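Conserved hypothetical protein (Corynebacterium diphtheriae NCTC 13129, PDB 2GS5) is of unknown function but belongs to the UPF0301 (AlgH) family of YqgE/AlgH-type proteins. Local coordinates at residues R12-A16 / F156-A160; P15-L21 / V36-H42; A33-I37 / V173-V177; V89-A95 / R112-L118. All blocks are in the same frame, centred on the assembly; numbering follows the deposited sequence.

Overall arrangement
All four contacts reach one mixed, curled sheet. Contacts 1 and 2 start from the same loop, share Pro15 and Ala16, and have centres about 7 Å apart; strand 19-23 lies between strands 155-159 and 36-42. Contact 3 takes up strand 36-42 again at its first residues, sharing Val36 and Ile37 with contact 2, and brings in helix 173-179. Contact 4 is an antiparallel pairing of strands 87-94 and 113-116, about 20 Å from contact 3, centre to centre, across the middle of the chain, but packed on contact 2 through Leu38 and Val91. Contacts 1 and 3 join early and late parts of the sequence, and contact 4 forms within the stretch between them.

Contact 1: residues R12-A16 / F156-A160; sequences RNEPA and FVAPA
A bridging water takes the backbone N-H of Asn13 at 2.9 Å and donates to Val157 O at 2.8 Å, joining the loop to the strand. The same water sits 3.7 Å above the plane of the Phe156 ring, displaced toward its rim. Closest in backbone register are Asn13 and Val157, and the valine does most of the touching. Its CB approaches the carbonyl O of Asn13 to 3.3 Å. With CG1 anti to the backbone N (chi1 -178°), that methyl is carried alongside Asn13 O and on toward the carbonyl of Glu14. The second branch, CG2, meets the ring of Pro15, where Pro15 CG is 4.2 Å away. On the loop side, Asn13 CB packs against Val157 CG1 at 4.0 Å. The contact thus closes the N-terminal loop over the end of strand 155-159, combining one water bridge with a small apolar patch. Around it, Val157 also packs on Met19 and Leu21 of strand 19-23, which pairs antiparallel with strand 155-159, while Ile150 of helix 145-151 touches both Pro15 and Val157.

Contact 2: residues P15-L21 / V36-H42; sequences PAPGMVL and VILIIEH
With CG1 anti to its carbonyl carbon (chi1 -62°), Ile39 brings CD1 against both Pro15 and Leu21, and Val36 CG1, anti to its own backbone N (chi1 177°), reaches over to Val20. These side chains flank an antiparallel pairing of strands 19-23 and 36-42, entered from the loop through a type II beta turn from Ala16 to Met19. The turn is closed by the bond from Met19 N to Ala16 O, and Gly18, at the third position, takes the positive phi (93°) that this turn type calls for there.

From the turn, Gly18 N donates to Ile39 O, and Ile39 N returns a nearly linear bond to Met19 O at 2.9 Å, running close to the C=O axis. Farther along, Leu21 and Ile37 form a hydrogen-bonded pair through reciprocal N-H to O bonds; Val20 and Leu38 are the non-hydrogen-bonded pair beside them. On the face of Val20 and Leu38, Val20 CB rests 3.6 Å from Val36 CG1, and Leu38 CD1 passes 3.9 Å from Gly18 CA. On the face of Leu21 and Ile37, Leu21 crosses Ile39 at about a right angle, CD2 to CD1 at 4.0 Å, and helix 145-151 adds Leu146 against Pro15 and Leu21.

Beyond the part paired with strand 19-23, Ile40 and Glu41 both face Phe48 of strand 47-51, a classic beta bulge. His42 ND1 bonds to Thr47 OG1, and across the contact a water donates to Pro15 O at 2.7 Å while lying 3.2 Å from His42 NE2.

Contact 3: residues A33-I37 / V173-V177; sequences ARSVI and VWGDV
Val173 meets the strand first, its CG1 packing 4.0 Å from Val36 CG2 in the opening turn of helix 173-179. Next comes Trp174, the aromatic centre of the contact. Val36 CG2 lies 3.5 Å from Trp174 CA, and Arg34 O comes within 3.4 Å of the side-chain atom Trp174 CB. With CG anti to the backbone N (chi1 -176°), the indole turns back along the loop that leads into strand 36-42, where Arg34 lies over one face. Arg34 bends at chi2 (-58°), setting CD over the six-membered ring in a CH-pi contact, 3.6 Å from the centroid. Farther out the guanidinium forms a cation-pi contact, Arg34 CZ being 4.5 Å from the same centroid, with the two planes 30° apart. Ser35 O approaches the indole in its plane, at the edge, 3.4 Å from Trp174 CD1.

Here the C-terminal helix of the AlgH-like region packs against the start of a strand in the main sheet. Strand 19-23 also lines the interface: Val22 touches both Trp174 and Val177. The polar ends are tied to the same part of the chain, Trp174 NE1 to Ala23 O and Arg34 NH1 to Pro25 O. One helical turn after Val173, Val177 brings CG2 to the other branch of Val36, 4.0 Å from its CG1.

Contact 4: residues V89-A95 / R112-L118; sequences VGVGVTA and RLVMVNL
Thr94 and Arg112 cross at about a right angle at the end of the pairing. The Thr94 hydroxyl sits between its backbone N and carbonyl carbon (chi1 60°), which turns OG1 toward the arginine and CG2 toward Val114. Arg112 runs extended from CG to NE, and the turn at its last torsion (chi4 -82°) brings NH1 to three oxygens, Thr94 OG1, Thr94 O and Ala95 O, each through a weak, bent bond of 3.1 Å. A firmer tie joins Thr94 N to Arg112 O at 2.8 Å, in the carbonyl plane. Thr94 CG2 presses on Val114 CG1 at 3.4 Å, tighter than usual for two carbons.

The valine's other branch, CG2, lies over the Gly92 backbone, 3.4 Å from its O; Val116 CG2 comes to the next part of that backbone, 3.9 Å from Gly92 N. Both methyls lie close over Gly92, which has no side chain on that face. Val93 and Leu113 lie side by side on the opposite face, pointing the same way, CG2 to CD2 at 4.1 Å, where Pro162, Val165 and Thr166 of helix 162-166 pack against them. Between Gly90 and Val116, Val116 N bonds to Gly90 O while a water spans Gly90 N and Val116 O. Alternating pairs, with Gly92 and Val114 hydrogen-bonded and Val91-Met115 and Val93-Leu113 non-hydrogen-bonded, make this a twisted antiparallel beta ladder within the mixed sheet.

Contact 1: residues R12-A16 / F156-A160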
loop_
_atom_site.group_PDB
_atom_site.type_symbol
_atom_site.label_atom_id
_atom_site.label_comp_id
_atom_site.label_asym_id
_atom_site.label_seq_id
_atom_site.Cartn_x
_atom_site.Cartn_y
_atom_site.Cartn_z
ATOM N N ARG A 12 -7.675 18.037 3.871
ATOM C CA ARG A 12 -6.792 16.949 3.471
ATOM C C ARG A 12 -6.633 15.967 4.614
ATOM O O ARG A 12 -6.593 16.369 5.781
ATOM C CB ARG A 12 -5.409 17.489 3.109
ATOM C CG ARG A 12 -5.341 18.369 1.875
ATOM C CD ARG A 12 -3.894 18.703 1.559
ATOM N NE ARG A 12 -3.725 19.533 0.367
ATOM C CZ ARG A 12 -3.942 20.845 0.319
ATOM N NH1 ARG A 12 -3.746 21.499 -0.823
ATOM N NH2 ARG A 12 -4.362 21.514 1.392
ATOM N N ASN A 13 -6.532 14.681 4.274
ATOM C CA ASN A 13 -6.126 13.667 5.237
ATOM C C ASN A 13 -4.613 13.743 5.392
ATOM O O ASN A 13 -3.887 13.871 4.410
ATOM C CB ASN A 13 -6.514 12.267 4.762
ATOM C CG ASN A 13 -8.010 12.099 4.544
ATOM O OD1 ASN A 13 -8.447 11.531 3.535
ATOM N ND2 ASN A 13 -8.804 12.591 5.491
ATOM N N GLU A 14 -4.125 13.659 6.624
ATOM C CA GLU A 14 -2.685 13.742 6.856
ATOM C C GLU A 14 -2.012 12.397 6.602
ATOM O O GLU A 14 -2.535 11.362 6.997
ATOM C CB GLU A 14 -2.392 14.221 8.273
ATOM C CG GLU A 14 -2.583 15.717 8.439
ATOM C CD GLU A 14 -1.653 16.520 7.544
ATOM O OE1 GLU A 14 -0.413 16.342 7.660
ATOM O OE2 GLU A 14 -2.162 17.315 6.722
ATOM N N PRO A 15 -0.856 12.416 5.924
ATOM C CA PRO A 15 -0.112 11.173 5.758
ATOM C C PRO A 15 0.217 10.521 7.086
ATOM O O PRO A 15 0.594 11.200 8.040
ATOM C CB PRO A 15 1.174 11.620 5.066
ATOM C CG PRO A 15 0.827 12.885 4.402
ATOM C CD PRO A 15 -0.172 13.543 5.268
ATOM N N ALA A 16 0.087 9.204 7.119
ATOM C CA ALA A 16 0.369 8.413 8.306
ATOM C C ALA A 16 0.397 6.951 7.872
ATOM O O ALA A 16 -0.142 6.599 6.818
ATOM C CB ALA A 16 -0.707 8.636 9.361
ATOM N N PHE A 156 -3.214 12.191 -3.615
ATOM C CA PHE A 156 -4.362 12.348 -2.739
ATOM C C PHE A 156 -4.223 11.309 -1.630
ATOM O O PHE A 156 -4.052 10.122 -1.897
ATOM C CB PHE A 156 -5.673 12.163 -3.508
ATOM C CG PHE A 156 -6.905 12.396 -2.675
ATOM C CD1 PHE A 156 -7.429 13.666 -2.520
ATOM C CD2 PHE A 156 -7.538 11.335 -2.045
ATOM C CE1 PHE A 156 -8.574 13.881 -1.758
ATOM C CE2 PHE A 156 -8.660 11.543 -1.285
ATOM C CZ PHE A 156 -9.181 12.801 -1.132
ATOM N N VAL A 157 -4.277 11.779 -0.390
ATOM C CA VAL A 157 -4.099 10.924 0.777
ATOM C C VAL A 157 -5.450 10.382 1.205
ATOM O O VAL A 157 -6.373 11.158 1.450
ATOM C CB VAL A 157 -3.444 11.693 1.920
ATOM C CG1 VAL A 157 -3.196 10.801 3.134
ATOM C CG2 VAL A 157 -2.155 12.282 1.444
ATOM N N ALA A 158 -5.570 9.060 1.265
ATOM C CA ALA A 158 -6.834 8.397 1.621
ATOM C C ALA A 158 -6.587 7.194 2.513
ATOM O O ALA A 158 -5.526 6.588 2.460
ATOM C CB ALA A 158 -7.564 7.942 0.367
ATOM N N PRO A 159 -7.571 6.852 3.352
ATOM C CA PRO A 159 -7.398 5.618 4.121
ATOM C C PRO A 159 -7.342 4.372 3.235
ATOM O O PRO A 159 -8.117 4.243 2.289
ATOM C CB PRO A 159 -8.612 5.583 5.048
ATOM C CG PRO A 159 -9.537 6.625 4.563
ATOM C CD PRO A 159 -8.821 7.558 3.663
ATOM N N ALA A 160 -6.395 3.480 3.531
ATOM C CA ALA A 160 -6.321 2.184 2.866
ATOM C C ALA A 160 -7.355 1.250 3.478
ATOM O O ALA A 160 -7.694 1.389 4.661
ATOM C CB ALA A 160 -4.920 1.584 3.007
HETATM O O HOH W 1 -6.752 13.882 1.495
#

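Contact 2: residues P15-L21 / V36-H42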
loop_
_atom_site.group_PDB
_atom_site.type_symbol
_atom_site.label_atom_id
_atom_site.label_comp_id
_atom_site.label_asym_id
_atom_site.label_seq_id
_atom_site.Cartn_x
_atom_site.Cartn_y
_atom_site.Cartn_z
ATOM N N PRO A 15 -0.856 12.416 5.924
ATOM C CA PRO A 15 -0.112 11.173 5.758
ATOM C C PRO A 15 0.217 10.521 7.086
ATOM O O PRO A 15 0.594 11.200 8.040
ATOM C CB PRO A 15 1.174 11.620 5.066
ATOM C CG PRO A 15 0.827 12.885 4.402
ATOM C CD PRO A 15 -0.172 13.543 5.268
ATOM N N ALA A 16 0.087 9.204 7.119
ATOM C CA ALA A 16 0.369 8.413 8.306
ATOM C C ALA A 16 0.397 6.951 7.872
ATOM O O ALA A 16 -0.142 6.599 6.818
ATOM C CB ALA A 16 -0.707 8.636 9.361
ATOM N N PRO A 17 1.017 6.080 8.680
ATOM C CA PRO A 17 0.961 4.676 8.323
ATOM C C PRO A 17 -0.479 4.211 8.153
ATOM O O PRO A 17 -1.354 4.599 8.943
ATOM C CB PRO A 17 1.631 3.982 9.514
ATOM C CG PRO A 17 2.544 5.023 10.076
ATOM C CD PRO A 17 1.771 6.303 9.926
ATOM N N GLY A 18 -0.723 3.424 7.110
ATOM C CA GLY A 18 -2.063 2.918 6.850
ATOM C C GLY A 18 -2.871 3.781 5.892
ATOM O O GLY A 18 -3.953 3.376 5.471
HETATM N N MSE A 19 -2.362 4.967 5.562
HETATM C CA MSE A 19 -2.908 5.775 4.475
HETATM C C MSE A 19 -2.288 5.345 3.177
HETATM O O MSE A 19 -1.171 4.851 3.165
HETATM C CB MSE A 19 -2.596 7.258 4.676
HETATM C CG MSE A 19 -3.233 7.858 5.904
HETATM SE SE MSE A 19 -5.187 8.015 5.774
HETATM C CE MSE A 19 -5.330 9.402 4.440
ATOM N N VAL A 20 -3.024 5.540 2.089
ATOM C CA VAL A 20 -2.471 5.405 0.742
ATOM C C VAL A 20 -2.323 6.771 0.083
ATOM O O VAL A 20 -3.104 7.686 0.327
ATOM C CB VAL A 20 -3.299 4.488 -0.171
ATOM C CG1 VAL A 20 -3.093 3.028 0.238
ATOM C CG2 VAL A 20 -4.771 4.845 -0.137
ATOM N N LEU A 21 -1.272 6.884 -0.719
ATOM C CA LEU A 21 -1.011 8.022 -1.574
ATOM C C LEU A 21 -1.484 7.623 -2.958
ATOM O O LEU A 21 -0.923 6.707 -3.568
ATOM C CB LEU A 21 0.478 8.340 -1.611
ATOM C CG LEU A 21 1.136 8.643 -0.266
ATOM C CD1 LEU A 21 2.665 8.707 -0.373
ATOM C CD2 LEU A 21 0.562 9.931 0.302
ATOM N N VAL A 36 -0.725 3.455 -6.087
ATOM C CA VAL A 36 -1.443 3.602 -4.828
ATOM C C VAL A 36 -0.471 3.155 -3.757
ATOM O O VAL A 36 -0.288 1.952 -3.548
ATOM C CB VAL A 36 -2.705 2.726 -4.774
ATOM C CG1 VAL A 36 -3.396 2.842 -3.420
ATOM C CG2 VAL A 36 -3.656 3.091 -5.918
ATOM N N ILE A 37 0.176 4.119 -3.107
ATOM C CA ILE A 37 1.307 3.788 -2.247
ATOM C C ILE A 37 0.887 3.770 -0.791
ATOM O O ILE A 37 0.560 4.797 -0.223
ATOM C CB ILE A 37 2.488 4.743 -2.480
ATOM C CG1 ILE A 37 2.942 4.632 -3.947
ATOM C CG2 ILE A 37 3.660 4.398 -1.530
ATOM C CD1 ILE A 37 3.937 5.644 -4.358
ATOM N N LEU A 38 0.886 2.574 -0.208
ATOM C CA LEU A 38 0.588 2.397 1.209
ATOM C C LEU A 38 1.767 2.858 2.047
ATOM O O LEU A 38 2.871 2.332 1.915
ATOM C CB LEU A 38 0.309 0.928 1.505
ATOM C CG LEU A 38 0.054 0.539 2.955
ATOM C CD1 LEU A 38 -1.235 1.151 3.464
ATOM C CD2 LEU A 38 0.029 -0.980 3.102
ATOM N N ILE A 39 1.526 3.836 2.912
ATOM C CA ILE A 39 2.552 4.319 3.832
ATOM C C ILE A 39 2.756 3.283 4.932
ATOM O O ILE A 39 1.806 2.908 5.630
ATOM C CB ILE A 39 2.182 5.699 4.431
ATOM C CG1 ILE A 39 2.070 6.735 3.309
ATOM C CG2 ILE A 39 3.195 6.128 5.502
ATOM C CD1 ILE A 39 1.506 8.065 3.759
ATOM N N ILE A 40 3.992 2.795 5.052
ATOM C CA ILE A 40 4.330 1.756 6.041
ATOM C C ILE A 40 5.212 2.274 7.179
ATOM O O ILE A 40 5.404 1.582 8.188
ATOM C CB ILE A 40 5.015 0.541 5.352
ATOM C CG1 ILE A 40 6.350 0.931 4.700
ATOM C CG2 ILE A 40 4.067 -0.078 4.324
ATOM C CD1 ILE A 40 7.047 -0.235 4.014
ATOM N N GLU A 41 5.762 3.465 7.012
ATOM C CA GLU A 41 6.574 4.105 8.047
ATOM C C GLU A 41 6.608 5.597 7.763
ATOM O O GLU A 41 6.853 6.014 6.638
ATOM C CB GLU A 41 7.989 3.533 8.046
ATOM C CG GLU A 41 8.975 4.242 8.965
ATOM C CD GLU A 41 8.910 3.791 10.416
ATOM O OE1 GLU A 41 8.139 2.862 10.749
ATOM O OE2 GLU A 41 9.643 4.383 11.217
ATOM N N HIS A 42 6.390 6.403 8.790
ATOM C CA HIS A 42 6.370 7.840 8.626
ATOM C C HIS A 42 6.992 8.435 9.865
ATOM O O HIS A 42 6.407 8.396 10.955
ATOM C CB HIS A 42 4.935 8.320 8.415
ATOM C CG HIS A 42 4.810 9.793 8.220
ATOM N ND1 HIS A 42 5.447 10.473 7.203
ATOM C CD2 HIS A 42 4.116 10.725 8.918
ATOM C CE1 HIS A 42 5.142 11.756 7.276
ATOM N NE2 HIS A 42 4.343 11.935 8.314
HETATM O O HOH W 2 1.591 13.594 8.758
#

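Contact 3: residues A33-I37 / V173-V177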
loop_
_atom_site.group_PDB
_atom_site.type_symbol
_atom_site.label_atom_id
_atom_site.label_comp_id
_atom_site.label_asym_id
_atom_site.label_seq_id
_atom_site.Cartn_x
_atom_site.Cartn_y
_atom_site.Cartn_z
ATOM N N ALA A 33 3.279 6.136 -12.109
ATOM C CA ALA A 33 2.008 6.397 -12.763
ATOM C C ALA A 33 0.936 5.456 -12.217
ATOM O O ALA A 33 1.150 4.238 -12.105
ATOM C CB ALA A 33 2.129 6.251 -14.276
ATOM N N ARG A 34 -0.206 6.044 -11.867
ATOM C CA ARG A 34 -1.364 5.302 -11.376
ATOM C C ARG A 34 -1.024 4.378 -10.209
ATOM O O ARG A 34 -1.602 3.309 -10.058
ATOM C CB ARG A 34 -2.024 4.534 -12.526
ATOM C CG ARG A 34 -2.442 5.443 -13.702
ATOM C CD ARG A 34 -3.413 6.566 -13.300
ATOM N NE ARG A 34 -3.497 7.624 -14.311
ATOM C CZ ARG A 34 -4.463 7.744 -15.216
ATOM N NH1 ARG A 34 -4.434 8.759 -16.070
ATOM N NH2 ARG A 34 -5.461 6.872 -15.273
ATOM N N SER A 35 -0.092 4.822 -9.374
ATOM C CA SER A 35 0.262 4.080 -8.180
ATOM C C SER A 35 -0.685 4.392 -7.029
ATOM O O SER A 35 -1.365 5.428 -6.997
ATOM C CB SER A 35 1.711 4.364 -7.776
ATOM O OG SER A 35 1.955 5.737 -7.543
ATOM N N VAL A 36 -0.725 3.455 -6.087
ATOM C CA VAL A 36 -1.443 3.602 -4.828
ATOM C C VAL A 36 -0.471 3.155 -3.757
ATOM O O VAL A 36 -0.288 1.952 -3.548
ATOM C CB VAL A 36 -2.705 2.726 -4.774
ATOM C CG1 VAL A 36 -3.396 2.842 -3.420
ATOM C CG2 VAL A 36 -3.656 3.091 -5.918
ATOM N N ILE A 37 0.176 4.119 -3.107
ATOM C CA ILE A 37 1.307 3.788 -2.247
ATOM C C ILE A 37 0.887 3.770 -0.791
ATOM O O ILE A 37 0.560 4.797 -0.223
ATOM C CB ILE A 37 2.488 4.743 -2.480
ATOM C CG1 ILE A 37 2.942 4.632 -3.947
ATOM C CG2 ILE A 37 3.660 4.398 -1.530
ATOM C CD1 ILE A 37 3.937 5.644 -4.358
ATOM N N VAL A 173 -6.412 -1.350 -9.055
ATOM C CA VAL A 173 -6.340 -0.905 -7.666
ATOM C C VAL A 173 -6.516 0.611 -7.579
ATOM O O VAL A 173 -7.268 1.118 -6.729
ATOM C CB VAL A 173 -5.029 -1.338 -6.988
ATOM C CG1 VAL A 173 -4.924 -0.720 -5.604
ATOM C CG2 VAL A 173 -4.950 -2.850 -6.903
ATOM N N TRP A 174 -5.845 1.325 -8.480
ATOM C CA TRP A 174 -5.950 2.784 -8.542
ATOM C C TRP A 174 -7.395 3.227 -8.803
ATOM O O TRP A 174 -7.928 4.076 -8.093
ATOM C CB TRP A 174 -4.996 3.329 -9.607
ATOM C CG TRP A 174 -4.952 4.814 -9.694
ATOM C CD1 TRP A 174 -4.122 5.654 -9.007
ATOM C CD2 TRP A 174 -5.744 5.643 -10.546
ATOM N NE1 TRP A 174 -4.363 6.958 -9.363
ATOM C CE2 TRP A 174 -5.358 6.983 -10.306
ATOM C CE3 TRP A 174 -6.754 5.389 -11.489
ATOM C CZ2 TRP A 174 -5.945 8.063 -10.967
ATOM C CZ3 TRP A 174 -7.335 6.466 -12.144
ATOM C CH2 TRP A 174 -6.927 7.786 -11.884
ATOM N N GLY A 175 -8.036 2.619 -9.795
ATOM C CA GLY A 175 -9.435 2.908 -10.080
ATOM C C GLY A 175 -10.369 2.648 -8.908
ATOM O O GLY A 175 -11.247 3.465 -8.615
ATOM N N ASP A 176 -10.179 1.516 -8.232
ATOM C CA ASP A 176 -11.036 1.159 -7.108
ATOM C C ASP A 176 -10.874 2.155 -5.961
ATOM O O ASP A 176 -11.849 2.566 -5.342
ATOM C CB ASP A 176 -10.724 -0.255 -6.603
ATOM C CG ASP A 176 -11.144 -1.347 -7.577
ATOM O OD1 ASP A 176 -11.690 -1.044 -8.657
ATOM O OD2 ASP A 176 -10.929 -2.536 -7.242
ATOM N N VAL A 177 -9.644 2.575 -5.689
ATOM C CA VAL A 177 -9.427 3.542 -4.604
ATOM C C VAL A 177 -10.048 4.893 -4.968
ATOM O O VAL A 177 -10.675 5.527 -4.127
ATOM C CB VAL A 177 -7.934 3.711 -4.241
ATOM C CG1 VAL A 177 -7.769 4.782 -3.170
ATOM C CG2 VAL A 177 -7.357 2.377 -3.770
#

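Contact 4: residues V89-A95 / R112-L118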
loop_
_atom_site.group_PDB
_atom_site.type_symbol
_atom_site.label_atom_id
_atom_site.label_comp_id
_atom_site.label_asym_id
_atom_site.label_seq_id
_atom_site.Cartn_x
_atom_site.Cartn_y
_atom_site.Cartn_z
ATOM N N VAL A 89 8.929 -6.808 1.652
ATOM C CA VAL A 89 8.065 -6.377 2.761
ATOM C C VAL A 89 6.800 -7.234 2.709
ATOM O O VAL A 89 6.273 -7.476 1.632
ATOM C CB VAL A 89 7.607 -4.869 2.572
ATOM C CG1 VAL A 89 6.496 -4.470 3.572
ATOM C CG2 VAL A 89 8.773 -3.935 2.680
ATOM N N GLY A 90 6.297 -7.668 3.861
ATOM C CA GLY A 90 4.973 -8.312 3.932
ATOM C C GLY A 90 3.971 -7.374 4.580
ATOM O O GLY A 90 4.238 -6.834 5.657
ATOM N N VAL A 91 2.829 -7.182 3.924
ATOM C CA VAL A 91 1.715 -6.448 4.503
ATOM C C VAL A 91 0.552 -7.426 4.687
ATOM O O VAL A 91 0.140 -8.096 3.738
ATOM C CB VAL A 91 1.273 -5.266 3.623
ATOM C CG1 VAL A 91 0.146 -4.506 4.303
ATOM C CG2 VAL A 91 2.445 -4.313 3.373
ATOM N N GLY A 92 0.038 -7.512 5.908
ATOM C CA GLY A 92 -1.061 -8.403 6.226
ATOM C C GLY A 92 -2.307 -7.669 6.666
ATOM O O GLY A 92 -2.278 -6.474 6.972
ATOM N N VAL A 93 -3.403 -8.419 6.683
ATOM C CA VAL A 93 -4.665 -8.008 7.268
ATOM C C VAL A 93 -4.889 -8.921 8.477
ATOM O O VAL A 93 -4.915 -10.141 8.330
ATOM C CB VAL A 93 -5.820 -8.160 6.254
ATOM C CG1 VAL A 93 -7.175 -7.790 6.881
ATOM C CG2 VAL A 93 -5.530 -7.343 4.967
ATOM N N THR A 94 -4.995 -8.349 9.673
ATOM C CA THR A 94 -5.136 -9.176 10.875
ATOM C C THR A 94 -6.456 -9.943 10.868
ATOM O O THR A 94 -7.483 -9.438 10.410
ATOM C CB THR A 94 -5.044 -8.347 12.178
ATOM O OG1 THR A 94 -6.078 -7.364 12.198
ATOM C CG2 THR A 94 -3.681 -7.659 12.308
ATOM N N ALA A 95 -6.394 -11.171 11.373
ATOM C CA ALA A 95 -7.557 -12.022 11.524
ATOM C C ALA A 95 -8.398 -11.596 12.713
ATOM O O ALA A 95 -7.950 -10.866 13.596
ATOM C CB ALA A 95 -7.118 -13.478 11.698
ATOM N N ARG A 112 -6.749 -2.837 10.589
ATOM C CA ARG A 112 -6.310 -4.240 10.533
ATOM C C ARG A 112 -5.041 -4.452 9.711
ATOM O O ARG A 112 -4.556 -5.574 9.587
ATOM C CB ARG A 112 -7.427 -5.133 9.993
ATOM C CG ARG A 112 -8.582 -5.300 10.940
ATOM C CD ARG A 112 -9.534 -6.389 10.491
ATOM N NE ARG A 112 -10.487 -6.700 11.555
ATOM C CZ ARG A 112 -10.236 -7.509 12.586
ATOM N NH1 ARG A 112 -9.078 -8.131 12.701
ATOM N NH2 ARG A 112 -11.152 -7.703 13.519
ATOM N N LEU A 113 -4.486 -3.380 9.158
ATOM C CA LEU A 113 -3.309 -3.514 8.322
ATOM C C LEU A 113 -2.075 -3.588 9.193
ATOM O O LEU A 113 -1.915 -2.794 10.114
ATOM C CB LEU A 113 -3.202 -2.338 7.354
ATOM C CG LEU A 113 -4.385 -2.184 6.408
ATOM C CD1 LEU A 113 -4.170 -0.987 5.485
ATOM C CD2 LEU A 113 -4.614 -3.449 5.602
ATOM N N VAL A 114 -1.201 -4.544 8.889
ATOM C CA VAL A 114 0.022 -4.751 9.635
ATOM C C VAL A 114 1.188 -5.027 8.700
ATOM O O VAL A 114 1.002 -5.519 7.595
ATOM C CB VAL A 114 -0.090 -5.970 10.598
ATOM C CG1 VAL A 114 -1.003 -5.652 11.765
ATOM C CG2 VAL A 114 -0.550 -7.230 9.842
HETATM N N MSE A 115 2.389 -4.676 9.145
HETATM C CA MSE A 115 3.604 -5.181 8.510
HETATM C C MSE A 115 3.981 -6.494 9.205
HETATM O O MSE A 115 4.067 -6.547 10.432
HETATM C CB MSE A 115 4.738 -4.145 8.601
HETATM C CG MSE A 115 4.841 -3.156 7.433
HETATM SE SE MSE A 115 6.638 -2.423 7.532
HETATM C CE MSE A 115 6.669 -1.835 9.399
ATOM N N VAL A 116 4.195 -7.549 8.418
ATOM C CA VAL A 116 4.523 -8.872 8.943
ATOM C C VAL A 116 6.030 -9.037 8.918
ATOM O O VAL A 116 6.662 -8.828 7.884
ATOM C CB VAL A 116 3.893 -9.989 8.088
ATOM C CG1 VAL A 116 4.235 -11.365 8.648
ATOM C CG2 VAL A 116 2.377 -9.805 7.998
ATOM N N ASN A 117 6.608 -9.387 10.060
ATOM C CA ASN A 117 8.019 -9.681 10.120
ATOM C C ASN A 117 8.282 -11.010 9.435
ATOM O O ASN A 117 7.848 -12.054 9.919
ATOM C CB ASN A 117 8.491 -9.727 11.574
ATOM C CG ASN A 117 9.987 -9.756 11.695
ATOM O OD1 ASN A 117 10.674 -10.509 10.996
ATOM N ND2 ASN A 117 10.515 -8.934 12.600
ATOM N N LEU A 118 8.986 -10.976 8.300
ATOM C CA LEU A 118 9.176 -12.191 7.492
ATOM C C LEU A 118 10.202 -13.156 8.087
ATOM O O LEU A 118 10.431 -14.231 7.544
ATOM C CB LEU A 118 9.522 -11.837 6.042
ATOM C CG LEU A 118 8.416 -11.093 5.290
ATOM C CD1 LEU A 118 8.841 -10.739 3.858
ATOM C CD2 LEU A 118 7.103 -11.868 5.292
HETATM O O HOH W 3 8.003 -7.202 6.284
#